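Local coordinates for epimerase family protein SDR39U1 (Homo sapiens, PDB 4B4O), which is a putative NADP-dependent oxidoreductase of the epimerase/dehydratase branch of the short-chain dehydrogenase/reductases and binds NADPH, at residues L105-P114 and F129-E140; T150-G158 and L206-G217. The protein carries 3 engineered substitutions. All coordinates share one frame; numbering follows the deposited sequence.

Interaction 1: L105-P114 and F129-E140. With NDP (NADPH dihydro-nicotinamide-adenine-dinucleotide phosphate), chain I.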
loop_
_atom_site.group_PDB
_atom_site.type_symbol
_atom_site.label_atom_id
_atom_site.label_comp_id
_atom_site.label_asym_id
_atom_site.label_seq_id
_atom_site.Cartn_x
_atom_site.Cartn_y
_atom_site.Cartn_z
ATOM N N LEU A 105 6.307 -6.301 5.185
ATOM C CA LEU A 105 4.869 -6.347 4.886
ATOM C C LEU A 105 4.359 -4.969 4.573
ATOM O O LEU A 105 4.836 -3.978 5.135
ATOM C CB LEU A 105 4.094 -6.882 6.088
ATOM C CG LEU A 105 2.599 -7.085 5.857
ATOM C CD1 LEU A 105 2.352 -8.028 4.684
ATOM C CD2 LEU A 105 1.968 -7.646 7.116
ATOM N N VAL A 106 3.421 -4.898 3.633
ATOM C CA VAL A 106 2.729 -3.642 3.345
ATOM C C VAL A 106 1.355 -3.742 3.951
ATOM O O VAL A 106 0.612 -4.684 3.671
ATOM C CB VAL A 106 2.602 -3.338 1.829
ATOM C CG1 VAL A 106 1.602 -2.221 1.579
ATOM C CG2 VAL A 106 3.945 -2.958 1.220
ATOM N N THR A 107 1.022 -2.787 4.813
ATOM C CA THR A 107 -0.357 -2.642 5.287
ATOM C C THR A 107 -0.786 -1.193 5.002
ATOM O O THR A 107 -0.366 -0.623 3.981
ATOM C CB THR A 107 -0.497 -3.075 6.750
ATOM O OG1 THR A 107 0.187 -2.151 7.605
ATOM C CG2 THR A 107 0.101 -4.461 6.951
ATOM N N GLY A 108 -1.627 -0.608 5.844
ATOM C CA GLY A 108 -2.255 0.660 5.494
ATOM C C GLY A 108 -2.374 1.676 6.603
ATOM O O GLY A 108 -2.350 1.350 7.778
ATOM N N VAL A 109 -2.515 2.930 6.211
ATOM C CA VAL A 109 -2.692 4.011 7.169
ATOM C C VAL A 109 -4.063 3.958 7.834
ATOM O O VAL A 109 -4.318 4.699 8.785
ATOM C CB VAL A 109 -2.486 5.407 6.532
ATOM C CG1 VAL A 109 -1.050 5.593 6.080
ATOM C CG2 VAL A 109 -3.484 5.641 5.420
ATOM N N ALA A 110 -4.945 3.098 7.342
ATOM C CA ALA A 110 -6.227 2.836 8.000
ATOM C C ALA A 110 -6.072 2.489 9.493
ATOM O O ALA A 110 -7.036 2.578 10.253
ATOM C CB ALA A 110 -6.941 1.711 7.278
ATOM N N TYR A 111 -4.875 2.075 9.900
ATOM C CA TYR A 111 -4.564 1.844 11.317
ATOM C C TYR A 111 -4.874 3.071 12.188
ATOM O O TYR A 111 -5.289 2.933 13.329
ATOM C CB TYR A 111 -3.077 1.470 11.464
ATOM C CG TYR A 111 -2.656 1.041 12.857
ATOM C CD1 TYR A 111 -2.841 -0.269 13.282
ATOM C CD2 TYR A 111 -2.056 1.930 13.724
ATOM C CE1 TYR A 111 -2.463 -0.675 14.543
ATOM C CE2 TYR A 111 -1.693 1.541 14.991
ATOM C CZ TYR A 111 -1.888 0.224 15.389
ATOM O OH TYR A 111 -1.509 -0.186 16.649
ATOM N N TYR A 112 -4.629 4.262 11.646
ATOM C CA TYR A 112 -4.780 5.509 12.395
ATOM C C TYR A 112 -6.200 6.079 12.263
ATOM O O TYR A 112 -6.760 6.146 11.174
ATOM C CB TYR A 112 -3.747 6.551 11.947
ATOM C CG TYR A 112 -2.339 6.013 11.872
ATOM C CD1 TYR A 112 -1.668 5.588 13.005
ATOM C CD2 TYR A 112 -1.681 5.924 10.652
ATOM C CE1 TYR A 112 -0.384 5.083 12.923
ATOM C CE2 TYR A 112 -0.386 5.427 10.560
ATOM C CZ TYR A 112 0.254 5.007 11.697
ATOM O OH TYR A 112 1.541 4.536 11.593
ATOM N N GLN A 113 -6.769 6.447 13.399
ATOM C CA GLN A 113 -8.130 6.921 13.478
ATOM C C GLN A 113 -8.309 8.184 12.613
ATOM O O GLN A 113 -7.668 9.197 12.845
ATOM C CB GLN A 113 -8.462 7.178 14.956
ATOM C CG GLN A 113 -9.712 7.979 15.296
ATOM C CD GLN A 113 -11.031 7.256 15.049
ATOM O OE1 GLN A 113 -11.464 6.372 15.851
ATOM N NE2 GLN A 113 -11.729 7.681 13.973
ATOM N N PRO A 114 -9.193 8.119 11.610
ATOM C CA PRO A 114 -9.469 9.323 10.835
ATOM C C PRO A 114 -9.971 10.446 11.717
ATOM O O PRO A 114 -10.730 10.208 12.655
ATOM C CB PRO A 114 -10.566 8.876 9.877
ATOM C CG PRO A 114 -10.365 7.411 9.737
ATOM C CD PRO A 114 -9.974 6.967 11.118
ATOM N N PHE A 129 -10.721 0.375 15.984
ATOM C CA PHE A 129 -11.937 1.223 15.988
ATOM C C PHE A 129 -12.876 1.025 14.799
ATOM O O PHE A 129 -13.949 1.612 14.760
ATOM C CB PHE A 129 -11.532 2.699 16.048
ATOM C CG PHE A 129 -10.576 3.080 14.979
ATOM C CD1 PHE A 129 -11.031 3.396 13.710
ATOM C CD2 PHE A 129 -9.214 3.059 15.222
ATOM C CE1 PHE A 129 -10.141 3.724 12.704
ATOM C CE2 PHE A 129 -8.318 3.390 14.232
ATOM C CZ PHE A 129 -8.776 3.726 12.968
ATOM N N ASP A 130 -12.457 0.240 13.822
ATOM C CA ASP A 130 -13.299 -0.080 12.677
ATOM C C ASP A 130 -12.733 -1.311 11.978
ATOM O O ASP A 130 -11.705 -1.849 12.376
ATOM C CB ASP A 130 -13.446 1.121 11.717
ATOM C CG ASP A 130 -12.157 1.439 10.922
ATOM O OD1 ASP A 130 -11.148 0.717 10.991
ATOM O OD2 ASP A 130 -12.140 2.483 10.223
ATOM N N PHE A 131 -13.385 -1.729 10.914
ATOM C CA PHE A 131 -12.972 -2.927 10.231
ATOM C C PHE A 131 -11.532 -2.886 9.692
ATOM O O PHE A 131 -10.764 -3.848 9.836
ATOM C CB PHE A 131 -13.929 -3.216 9.080
ATOM C CG PHE A 131 -13.508 -4.385 8.241
ATOM C CD1 PHE A 131 -13.910 -5.657 8.575
ATOM C CD2 PHE A 131 -12.700 -4.206 7.145
ATOM C CE1 PHE A 131 -13.526 -6.734 7.817
ATOM C CE2 PHE A 131 -12.304 -5.277 6.388
ATOM C CZ PHE A 131 -12.722 -6.542 6.723
ATOM N N PHE A 132 -11.179 -1.784 9.037
ATOM C CA PHE A 132 -9.866 -1.682 8.388
ATOM C C PHE A 132 -8.713 -1.494 9.372
ATOM O O PHE A 132 -7.615 -1.977 9.136
ATOM C CB PHE A 132 -9.889 -0.570 7.344
ATOM C CG PHE A 132 -10.826 -0.846 6.228
ATOM C CD1 PHE A 132 -10.520 -1.824 5.283
ATOM C CD2 PHE A 132 -12.029 -0.176 6.134
ATOM C CE1 PHE A 132 -11.397 -2.121 4.265
ATOM C CE2 PHE A 132 -12.922 -0.459 5.106
ATOM C CZ PHE A 132 -12.607 -1.447 4.174
ATOM N N SER A 133 -8.969 -0.803 10.475
ATOM C CA SER A 133 -7.964 -0.681 11.524
ATOM C C SER A 133 -7.738 -2.047 12.189
ATOM O O SER A 133 -6.594 -2.459 12.363
ATOM C CB SER A 133 -8.359 0.398 12.544
ATOM O OG SER A 133 -9.668 0.213 13.037
ATOM N N ASN A 134 -8.818 -2.755 12.529
ATOM C CA ASN A 134 -8.702 -4.124 13.020
ATOM C C ASN A 134 -7.994 -5.027 12.010
ATOM O O ASN A 134 -7.206 -5.895 12.385
ATOM C CB ASN A 134 -10.073 -4.720 13.380
ATOM C CG ASN A 134 -10.580 -4.227 14.739
ATOM O OD1 ASN A 134 -9.842 -4.291 15.728
ATOM N ND2 ASN A 134 -11.834 -3.731 14.809
ATOM N N LEU A 135 -8.282 -4.834 10.729
ATOM C CA LEU A 135 -7.590 -5.605 9.701
ATOM C C LEU A 135 -6.071 -5.427 9.857
ATOM O O LEU A 135 -5.345 -6.388 9.967
ATOM C CB LEU A 135 -8.061 -5.201 8.283
ATOM C CG LEU A 135 -7.310 -5.773 7.054
ATOM C CD1 LEU A 135 -7.609 -7.236 6.776
ATOM C CD2 LEU A 135 -7.601 -4.937 5.820
ATOM N N VAL A 136 -5.609 -4.191 9.895
ATOM C CA VAL A 136 -4.184 -3.925 9.932
ATOM C C VAL A 136 -3.578 -4.595 11.152
ATOM O O VAL A 136 -2.521 -5.193 11.051
ATOM C CB VAL A 136 -3.855 -2.400 9.836
ATOM C CG1 VAL A 136 -2.374 -2.143 10.063
ATOM C CG2 VAL A 136 -4.290 -1.825 8.478
ATOM N N THR A 137 -4.240 -4.527 12.305
ATOM C CA THR A 137 -3.698 -5.178 13.527
ATOM C C THR A 137 -3.468 -6.672 13.304
ATOM O O THR A 137 -2.388 -7.190 13.537
ATOM C CB THR A 137 -4.606 -4.957 14.781
ATOM O OG1 THR A 137 -4.666 -3.568 15.094
ATOM C CG2 THR A 137 -4.083 -5.699 16.003
ATOM N N LYS A 138 -4.491 -7.350 12.822
ATOM C CA LYS A 138 -4.446 -8.809 12.615
ATOM C C LYS A 138 -3.448 -9.184 11.527
ATOM O O LYS A 138 -2.736 -10.166 11.625
ATOM C CB LYS A 138 -5.837 -9.350 12.244
ATOM C CG LYS A 138 -6.832 -9.343 13.386
ATOM C CD LYS A 138 -8.247 -9.280 12.833
ATOM C CE LYS A 138 -9.289 -9.752 13.846
ATOM N NZ LYS A 138 -10.612 -9.136 13.541
ATOM N N TRP A 139 -3.417 -8.356 10.504
ATOM C CA TRP A 139 -2.515 -8.504 9.378
ATOM C C TRP A 139 -1.074 -8.430 9.822
ATOM O O TRP A 139 -0.263 -9.275 9.468
ATOM C CB TRP A 139 -2.829 -7.373 8.412
ATOM C CG TRP A 139 -2.388 -7.492 6.985
ATOM C CD1 TRP A 139 -1.616 -8.474 6.388
ATOM C CD2 TRP A 139 -2.674 -6.533 5.930
ATOM N NE1 TRP A 139 -1.422 -8.187 5.055
ATOM C CE2 TRP A 139 -2.036 -7.032 4.727
ATOM C CE3 TRP A 139 -3.374 -5.352 5.871
ATOM C CZ2 TRP A 139 -2.106 -6.358 3.538
ATOM C CZ3 TRP A 139 -3.436 -4.682 4.653
ATOM C CH2 TRP A 139 -2.823 -5.180 3.516
ATOM N N GLU A 140 -0.749 -7.413 10.604
ATOM C CA GLU A 140 0.591 -7.275 11.144
ATOM C C GLU A 140 0.892 -8.412 12.105
ATOM O O GLU A 140 1.992 -8.958 12.098
ATOM C CB GLU A 140 0.768 -5.895 11.798
ATOM C CG GLU A 140 0.716 -4.787 10.749
ATOM C CD GLU A 140 0.859 -3.356 11.288
ATOM O OE1 GLU A 140 1.163 -3.163 12.484
ATOM O OE2 GLU A 140 0.671 -2.419 10.466
HETATM P PA NDP I . -3.163 -5.284 -6.351
HETATM O O1A NDP I . -4.662 -5.657 -6.235
HETATM O O2A NDP I . -2.618 -4.641 -7.643
HETATM O O5B NDP I . -2.189 -6.583 -6.190
HETATM C C5B NDP I . -2.657 -7.621 -5.334
HETATM C C4B NDP I . -2.031 -8.917 -5.785
HETATM O O4B NDP I . -2.334 -9.893 -4.790
HETATM C C3B NDP I . -2.605 -9.391 -7.123
HETATM O O3B NDP I . -1.702 -9.179 -8.246
HETATM C C2B NDP I . -2.842 -10.880 -6.918
HETATM O O2B NDP I . -1.757 -11.662 -7.393
HETATM C C1B NDP I . -2.859 -11.047 -5.429
HETATM N N9A NDP I . -4.267 -11.195 -5.053
HETATM C C8A NDP I . -5.388 -10.506 -5.444
HETATM N N7A NDP I . -6.510 -11.083 -4.835
HETATM C C5A NDP I . -6.072 -12.126 -4.081
HETATM C C6A NDP I . -6.654 -13.138 -3.194
HETATM N N6A NDP I . -7.976 -13.169 -2.930
HETATM N N1A NDP I . -5.835 -14.043 -2.618
HETATM C C2A NDP I . -4.496 -14.020 -2.879
HETATM N N3A NDP I . -3.880 -13.108 -3.659
HETATM C C4A NDP I . -4.609 -12.180 -4.238
HETATM O O3 NDP I . -2.953 -4.366 -5.034
HETATM P PN NDP I . -1.786 -3.263 -4.886
HETATM O O1N NDP I . -0.572 -3.726 -5.675
HETATM O O2N NDP I . -2.342 -1.906 -5.198
HETATM O O5D NDP I . -1.483 -3.312 -3.268
HETATM C C5D NDP I . -0.918 -4.555 -2.790
HETATM C C4D NDP I . -1.087 -4.714 -1.293
HETATM O O4D NDP I . -0.834 -3.425 -0.748
HETATM C C3D NDP I . -2.510 -5.093 -0.837
HETATM O O3D NDP I . -2.454 -6.036 0.281
HETATM C C2D NDP I . -3.147 -3.751 -0.457
HETATM O O2D NDP I . -4.062 -3.731 0.645
HETATM C C1D NDP I . -1.951 -2.970 0.019
HETATM N N1N NDP I . -2.123 -1.509 -0.087
HETATM C C2N NDP I . -2.386 -0.918 -1.260
HETATM C C3N NDP I . -2.543 0.448 -1.344
HETATM C C7N NDP I . -2.819 1.054 -2.670
HETATM O O7N NDP I . -2.587 0.377 -3.670
HETATM N N7N NDP I . -3.300 2.290 -2.771
HETATM C C4N NDP I . -2.374 1.323 -0.150
HETATM C C5N NDP I . -2.075 0.581 1.070
HETATM C C6N NDP I . -1.957 -0.796 1.045
HETATM P P2B NDP I . -2.071 -13.053 -8.235
HETATM O O1X NDP I . -2.467 -14.087 -7.203
HETATM O O2X NDP I . -3.217 -12.738 -9.243
HETATM O O3X NDP I . -0.643 -13.241 -8.805
#
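Glu140 OE2 is gripped twice: Thr107 OG1 donates to it over 2.9 Å, on the lone pair turned away from OE1, and Arg156 from the next strand adds a salt bridge. Such doubling, in which a buried carboxylate ties a helix to two strands, would probably favour its charged form. With its hydroxyl between the backbone N and the carbonyl carbon (chi1 69°), Thr107 turns OG1 to Glu140 and CG2 to the indole of Trp139. Thr107 CG2 rests 3.9 Å from the centroid of the six-membered ring of Trp139, a CH-pi contact over the face. Val106 O lies over that same face, while Leu105 CD2 reaches Trp139 CD1 at 3.7 Å. The ring's edge points at the cofactor, with Trp139 CZ2 3.3 Å from NDP O3D. With the indole of Trp139 replaced by an alanine's methyl, a gap is likely to open between Thr107 and the nicotinamide ribose.

At the start of the helix, Asp130 and Ser133 form a capping box, Ser133 N giving to Asp130 OD1 at 2.7 Å. The Phe129 ring is sandwiched just ahead of it, Gln113 CB above one face and Ser133 OG above the other.

Helix segment 131-140 runs nearly antiparallel to strand segment 105-108, at 162°, as the returning helix of a Rossmann-like sheet; helix 72-95 packs beside it, touching Leu135 and Trp139, while strand 102-108 lies in the sheet between strands 54-57 and 151-161.

Interaction 2: T150-G158 and L206-G217. With NDP (NADPH dihydro-nicotinamide-adenine-dinucleotide phosphate), chain I.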
loop_
_atom_site.group_PDB
_atom_site.type_symbol
_atom_site.label_atom_id
_atom_site.label_comp_id
_atom_site.label_asym_id
_atom_site.label_seq_id
_atom_site.Cartn_x
_atom_site.Cartn_y
_atom_site.Cartn_z
ATOM N N THR A 150 15.525 -12.838 11.597
ATOM C CA THR A 150 15.050 -12.143 10.414
ATOM C C THR A 150 14.538 -10.755 10.771
ATOM O O THR A 150 13.628 -10.591 11.570
ATOM C CB THR A 150 13.953 -12.938 9.687
ATOM O OG1 THR A 150 14.481 -14.204 9.275
ATOM C CG2 THR A 150 13.469 -12.181 8.466
ATOM N N ARG A 151 15.148 -9.765 10.140
ATOM C CA ARG A 151 14.800 -8.358 10.303
ATOM C C ARG A 151 13.372 -8.115 9.791
ATOM O O ARG A 151 13.005 -8.607 8.736
ATOM C CB ARG A 151 15.802 -7.533 9.521
ATOM C CG ARG A 151 15.954 -6.112 9.996
ATOM C CD ARG A 151 17.236 -5.504 9.464
ATOM N NE ARG A 151 17.453 -5.784 8.044
ATOM C CZ ARG A 151 16.798 -5.200 7.049
ATOM N NH1 ARG A 151 15.849 -4.298 7.286
ATOM N NH2 ARG A 151 17.070 -5.527 5.800
ATOM N N GLN A 152 12.562 -7.394 10.567
ATOM C CA GLN A 152 11.134 -7.231 10.261
ATOM C C GLN A 152 10.767 -5.774 10.042
ATOM O O GLN A 152 11.122 -4.899 10.844
ATOM C CB GLN A 152 10.253 -7.817 11.373
ATOM C CG GLN A 152 10.503 -9.294 11.610
ATOM C CD GLN A 152 9.502 -9.964 12.502
ATOM O OE1 GLN A 152 8.299 -10.044 12.214
ATOM N NE2 GLN A 152 10.009 -10.511 13.576
ATOM N N VAL A 153 10.056 -5.519 8.947
ATOM C CA VAL A 153 9.601 -4.175 8.624
ATOM C C VAL A 153 8.126 -4.237 8.212
ATOM O O VAL A 153 7.700 -5.160 7.531
ATOM C CB VAL A 153 10.426 -3.527 7.481
ATOM C CG1 VAL A 153 9.892 -2.132 7.186
ATOM C CG2 VAL A 153 11.891 -3.437 7.849
ATOM N N VAL A 154 7.348 -3.257 8.649
ATOM C CA VAL A 154 5.987 -3.115 8.177
ATOM C C VAL A 154 5.862 -1.704 7.644
ATOM O O VAL A 154 6.122 -0.755 8.358
ATOM C CB VAL A 154 4.947 -3.347 9.287
ATOM C CG1 VAL A 154 3.579 -2.942 8.794
ATOM C CG2 VAL A 154 4.952 -4.798 9.732
ATOM N N VAL A 155 5.465 -1.577 6.388
ATOM C CA VAL A 155 5.224 -0.277 5.777
ATOM C C VAL A 155 3.723 -0.037 5.673
ATOM O O VAL A 155 3.023 -0.704 4.908
ATOM C CB VAL A 155 5.908 -0.182 4.383
ATOM C CG1 VAL A 155 5.773 1.211 3.790
ATOM C CG2 VAL A 155 7.391 -0.553 4.488
ATOM N N ARG A 156 3.217 0.887 6.477
ATOM C CA ARG A 156 1.815 1.269 6.408
ATOM C C ARG A 156 1.686 2.318 5.309
ATOM O O ARG A 156 2.140 3.458 5.459
ATOM C CB ARG A 156 1.343 1.845 7.736
ATOM C CG ARG A 156 1.197 0.808 8.844
ATOM C CD ARG A 156 1.149 1.448 10.221
ATOM N NE ARG A 156 1.066 0.449 11.285
ATOM C CZ ARG A 156 1.139 0.710 12.578
ATOM N NH1 ARG A 156 1.299 1.954 13.006
ATOM N NH2 ARG A 156 1.032 -0.272 13.445
ATOM N N SER A 157 1.024 1.963 4.219
ATOM C CA SER A 157 0.983 2.814 3.039
ATOM C C SER A 157 -0.253 3.699 2.969
ATOM O O SER A 157 -1.360 3.302 3.346
ATOM C CB SER A 157 1.025 1.943 1.784
ATOM O OG SER A 157 1.052 2.731 0.607
ATOM N N GLY A 158 -0.062 4.897 2.435
ATOM C CA GLY A 158 -1.176 5.739 2.012
ATOM C C GLY A 158 -1.603 5.345 0.609
ATOM O O GLY A 158 -1.266 4.270 0.139
ATOM N N LEU A 206 14.473 -3.490 2.388
ATOM C CA LEU A 206 15.129 -4.738 2.016
ATOM C C LEU A 206 16.659 -4.631 2.037
ATOM O O LEU A 206 17.314 -5.550 2.430
ATOM C CB LEU A 206 14.633 -5.218 0.646
ATOM C CG LEU A 206 13.166 -5.634 0.568
ATOM C CD1 LEU A 206 12.660 -5.801 -0.861
ATOM C CD2 LEU A 206 12.987 -6.945 1.294
ATOM N N GLU A 207 17.224 -3.512 1.614
ATOM C CA GLU A 207 18.677 -3.405 1.449
ATOM C C GLU A 207 19.389 -2.986 2.726
ATOM O O GLU A 207 20.429 -3.521 3.059
ATOM C CB GLU A 207 19.016 -2.390 0.364
ATOM C CG GLU A 207 18.621 -2.826 -1.036
ATOM C CD GLU A 207 18.952 -1.788 -2.102
ATOM O OE1 GLU A 207 19.352 -0.668 -1.759
ATOM O OE2 GLU A 207 18.851 -2.095 -3.301
ATOM N N ALA A 208 18.846 -1.985 3.417
ATOM C CA ALA A 208 19.524 -1.342 4.529
ATOM C C ALA A 208 19.244 -2.121 5.806
ATOM O O ALA A 208 18.102 -2.211 6.253
ATOM C CB ALA A 208 19.032 0.095 4.641
ATOM N N ASN A 209 20.282 -2.658 6.427
ATOM C CA ASN A 209 20.055 -3.540 7.564
ATOM C C ASN A 209 19.886 -2.835 8.937
ATOM O O ASN A 209 19.779 -3.510 9.948
ATOM C CB ASN A 209 21.116 -4.661 7.622
ATOM C CG ASN A 209 22.460 -4.165 8.070
ATOM O OD1 ASN A 209 22.608 -2.985 8.423
ATOM N ND2 ASN A 209 23.457 -5.060 8.072
ATOM N N HIS A 210 19.832 -1.508 8.958
ATOM C CA HIS A 210 19.456 -0.764 10.164
ATOM C C HIS A 210 17.962 -0.497 10.246
ATOM O O HIS A 210 17.462 0.014 11.266
ATOM C CB HIS A 210 20.220 0.559 10.251
ATOM C CG HIS A 210 19.932 1.517 9.119
ATOM N ND1 HIS A 210 20.730 1.622 8.025
ATOM C CD2 HIS A 210 18.905 2.433 8.939
ATOM C CE1 HIS A 210 20.231 2.548 7.187
ATOM N NE2 HIS A 210 19.110 3.042 7.739
ATOM N N VAL A 211 17.225 -0.823 9.190
ATOM C CA VAL A 211 15.809 -0.500 9.123
ATOM C C VAL A 211 14.994 -1.620 9.760
ATOM O O VAL A 211 15.117 -2.761 9.363
ATOM C CB VAL A 211 15.365 -0.285 7.657
ATOM C CG1 VAL A 211 13.873 0.044 7.590
ATOM C CG2 VAL A 211 16.229 0.802 7.018
ATOM N N HIS A 212 14.142 -1.273 10.713
ATOM C CA HIS A 212 13.283 -2.256 11.374
ATOM C C HIS A 212 11.994 -1.601 11.811
ATOM O O HIS A 212 11.937 -0.397 11.974
ATOM C CB HIS A 212 14.003 -2.861 12.581
ATOM C CG HIS A 212 14.433 -1.828 13.594
ATOM N ND1 HIS A 212 15.511 -0.990 13.395
ATOM C CD2 HIS A 212 13.837 -1.439 14.826
ATOM C CE1 HIS A 212 15.605 -0.114 14.457
ATOM N NE2 HIS A 212 14.589 -0.398 15.337
ATOM N N GLY A 213 10.938 -2.385 11.985
ATOM C CA GLY A 213 9.695 -1.883 12.567
ATOM C C GLY A 213 8.780 -1.193 11.594
ATOM O O GLY A 213 8.782 -1.467 10.401
ATOM N N VAL A 214 7.961 -0.303 12.129
ATOM C CA VAL A 214 6.896 0.323 11.359
ATOM C C VAL A 214 7.402 1.586 10.681
ATOM O O VAL A 214 8.043 2.417 11.318
ATOM C CB VAL A 214 5.704 0.737 12.219
ATOM C CG1 VAL A 214 4.745 1.533 11.356
ATOM C CG2 VAL A 214 5.031 -0.481 12.814
ATOM N N LEU A 215 7.107 1.694 9.383
ATOM C CA LEU A 215 7.405 2.867 8.573
ATOM C C LEU A 215 6.130 3.335 7.864
ATOM O O LEU A 215 5.385 2.533 7.312
ATOM C CB LEU A 215 8.452 2.521 7.500
ATOM C CG LEU A 215 9.805 1.962 7.938
ATOM C CD1 LEU A 215 10.615 1.549 6.727
ATOM C CD2 LEU A 215 10.523 2.988 8.798
ATOM N N ASN A 216 5.879 4.632 7.891
ATOM C CA ASN A 216 4.688 5.167 7.232
ATOM C C ASN A 216 5.021 5.429 5.793
ATOM O O ASN A 216 5.891 6.247 5.496
ATOM C CB ASN A 216 4.174 6.445 7.909
ATOM C CG ASN A 216 3.401 6.169 9.186
ATOM O OD1 ASN A 216 2.755 5.121 9.328
ATOM N ND2 ASN A 216 3.464 7.107 10.128
ATOM N N GLY A 217 4.364 4.694 4.907
ATOM C CA GLY A 217 4.574 4.830 3.473
ATOM C C GLY A 217 3.753 5.955 2.861
ATOM O O GLY A 217 2.816 5.712 2.084
HETATM P PA NDP I . -3.163 -5.284 -6.351
HETATM O O1A NDP I . -4.662 -5.657 -6.235
HETATM O O2A NDP I . -2.618 -4.641 -7.643
HETATM O O5B NDP I . -2.189 -6.583 -6.190
HETATM C C5B NDP I . -2.657 -7.621 -5.334
HETATM C C4B NDP I . -2.031 -8.917 -5.785
HETATM O O4B NDP I . -2.334 -9.893 -4.790
HETATM C C3B NDP I . -2.605 -9.391 -7.123
HETATM O O3B NDP I . -1.702 -9.179 -8.246
HETATM C C2B NDP I . -2.842 -10.880 -6.918
HETATM O O2B NDP I . -1.757 -11.662 -7.393
HETATM C C1B NDP I . -2.859 -11.047 -5.429
HETATM N N9A NDP I . -4.267 -11.195 -5.053
HETATM C C8A NDP I . -5.388 -10.506 -5.444
HETATM N N7A NDP I . -6.510 -11.083 -4.835
HETATM C C5A NDP I . -6.072 -12.126 -4.081
HETATM C C6A NDP I . -6.654 -13.138 -3.194
HETATM N N6A NDP I . -7.976 -13.169 -2.930
HETATM N N1A NDP I . -5.835 -14.043 -2.618
HETATM C C2A NDP I . -4.496 -14.020 -2.879
HETATM N N3A NDP I . -3.880 -13.108 -3.659
HETATM C C4A NDP I . -4.609 -12.180 -4.238
HETATM O O3 NDP I . -2.953 -4.366 -5.034
HETATM P PN NDP I . -1.786 -3.263 -4.886
HETATM O O1N NDP I . -0.572 -3.726 -5.675
HETATM O O2N NDP I . -2.342 -1.906 -5.198
HETATM O O5D NDP I . -1.483 -3.312 -3.268
HETATM C C5D NDP I . -0.918 -4.555 -2.790
HETATM C C4D NDP I . -1.087 -4.714 -1.293
HETATM O O4D NDP I . -0.834 -3.425 -0.748
HETATM C C3D NDP I . -2.510 -5.093 -0.837
HETATM O O3D NDP I . -2.454 -6.036 0.281
HETATM C C2D NDP I . -3.147 -3.751 -0.457
HETATM O O2D NDP I . -4.062 -3.731 0.645
HETATM C C1D NDP I . -1.951 -2.970 0.019
HETATM N N1N NDP I . -2.123 -1.509 -0.087
HETATM C C2N NDP I . -2.386 -0.918 -1.260
HETATM C C3N NDP I . -2.543 0.448 -1.344
HETATM C C7N NDP I . -2.819 1.054 -2.670
HETATM O O7N NDP I . -2.587 0.377 -3.670
HETATM N N7N NDP I . -3.300 2.290 -2.771
HETATM C C4N NDP I . -2.374 1.323 -0.150
HETATM C C5N NDP I . -2.075 0.581 1.070
HETATM C C6N NDP I . -1.957 -0.796 1.045
HETATM P P2B NDP I . -2.071 -13.053 -8.235
HETATM O O1X NDP I . -2.467 -14.087 -7.203
HETATM O O2X NDP I . -3.217 -12.738 -9.243
HETATM O O3X NDP I . -0.643 -13.241 -8.805
#
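Arg151 lays its guanidinium against the turn that follows helix 195-207. One face of the group has Ala208 O and Asn209 CA above it, whereas Val211 O meets it at the edge. Arg151 NH1 donates to Val211 O over 2.7 Å, within the carbonyl plane and on a lone pair. The long chain leaves the backbone extended and then bends at chi3 (45°), and this bend folds the planar head back over Asn209. A further bond from NH1 to Ala205 O brings the cation to the carbonyl end of the helix, where the helix dipole would be expected to favour it.

Farther along the pair, Arg156 presents a flat face of its own. Val214 CG1 sits over that face, 3.8 Å from Arg156 NE, and the two side chains cross at a slant. The charged end is turned to Glu140 and the hydroxyl of Tyr112. Asn216 OD1, which is hydrogen-bonded to Tyr112 OH, passes by the aliphatic part of Arg156, with the amide and guanidinium planes 32° apart.

The face that carries Val153, Val155 and Leu215 is largely apolar. Val153 points one methyl at each of two neighbours, CG1 meeting Leu215 CD1 at 3.8 Å and CG2 meeting Val211 CG1 at 4.0 Å, while helix 195-207 packs against Val153 and Val155.

The backbones pair in a parallel ladder, from Gly213 N to Gln152 O (2.8 Å) through to Gly158 N and Gly217 O (3.0 Å). Gly213 enters it with positive phi (83°), which suits glycine. Valines thus meet helix 195-207, Arg151 closes on its end, and Arg156 and Asn216 bring polar groups to the opposite face beside Val154 and Val214; the ladder carries the strand end to the cofactor, where Gly158 O lies 3.2 Å from NDP C4N, the hydride-bearing carbon of a nicotinamide.

Overall arrangement
Interactions 1 and 2 follow each other along the chain and share one parallel sheet, their centres about 16 Å apart. Strand 102-108 lies beside strand 151-161, and Leu105 O and Val155 N, 2.8 Å apart, probably form one of the backbone bonds that join them. A second seam runs through side chains: Tyr112 OH lies 2.6 Å from Asn216 OD1, a probable hydrogen bond, Glu140 packs on Val154, and Thr107 OG1 rests 3.4 Å from Arg156 CG. Both contacts reach the same nicotinamide. Thr107 O of interaction 1 comes within 3.3 Å of NDP C6N, and Ser157 CB of interaction 2 within 3.5 Å of NDP C5N, so adjacent strand ends line one ring of the cofactor.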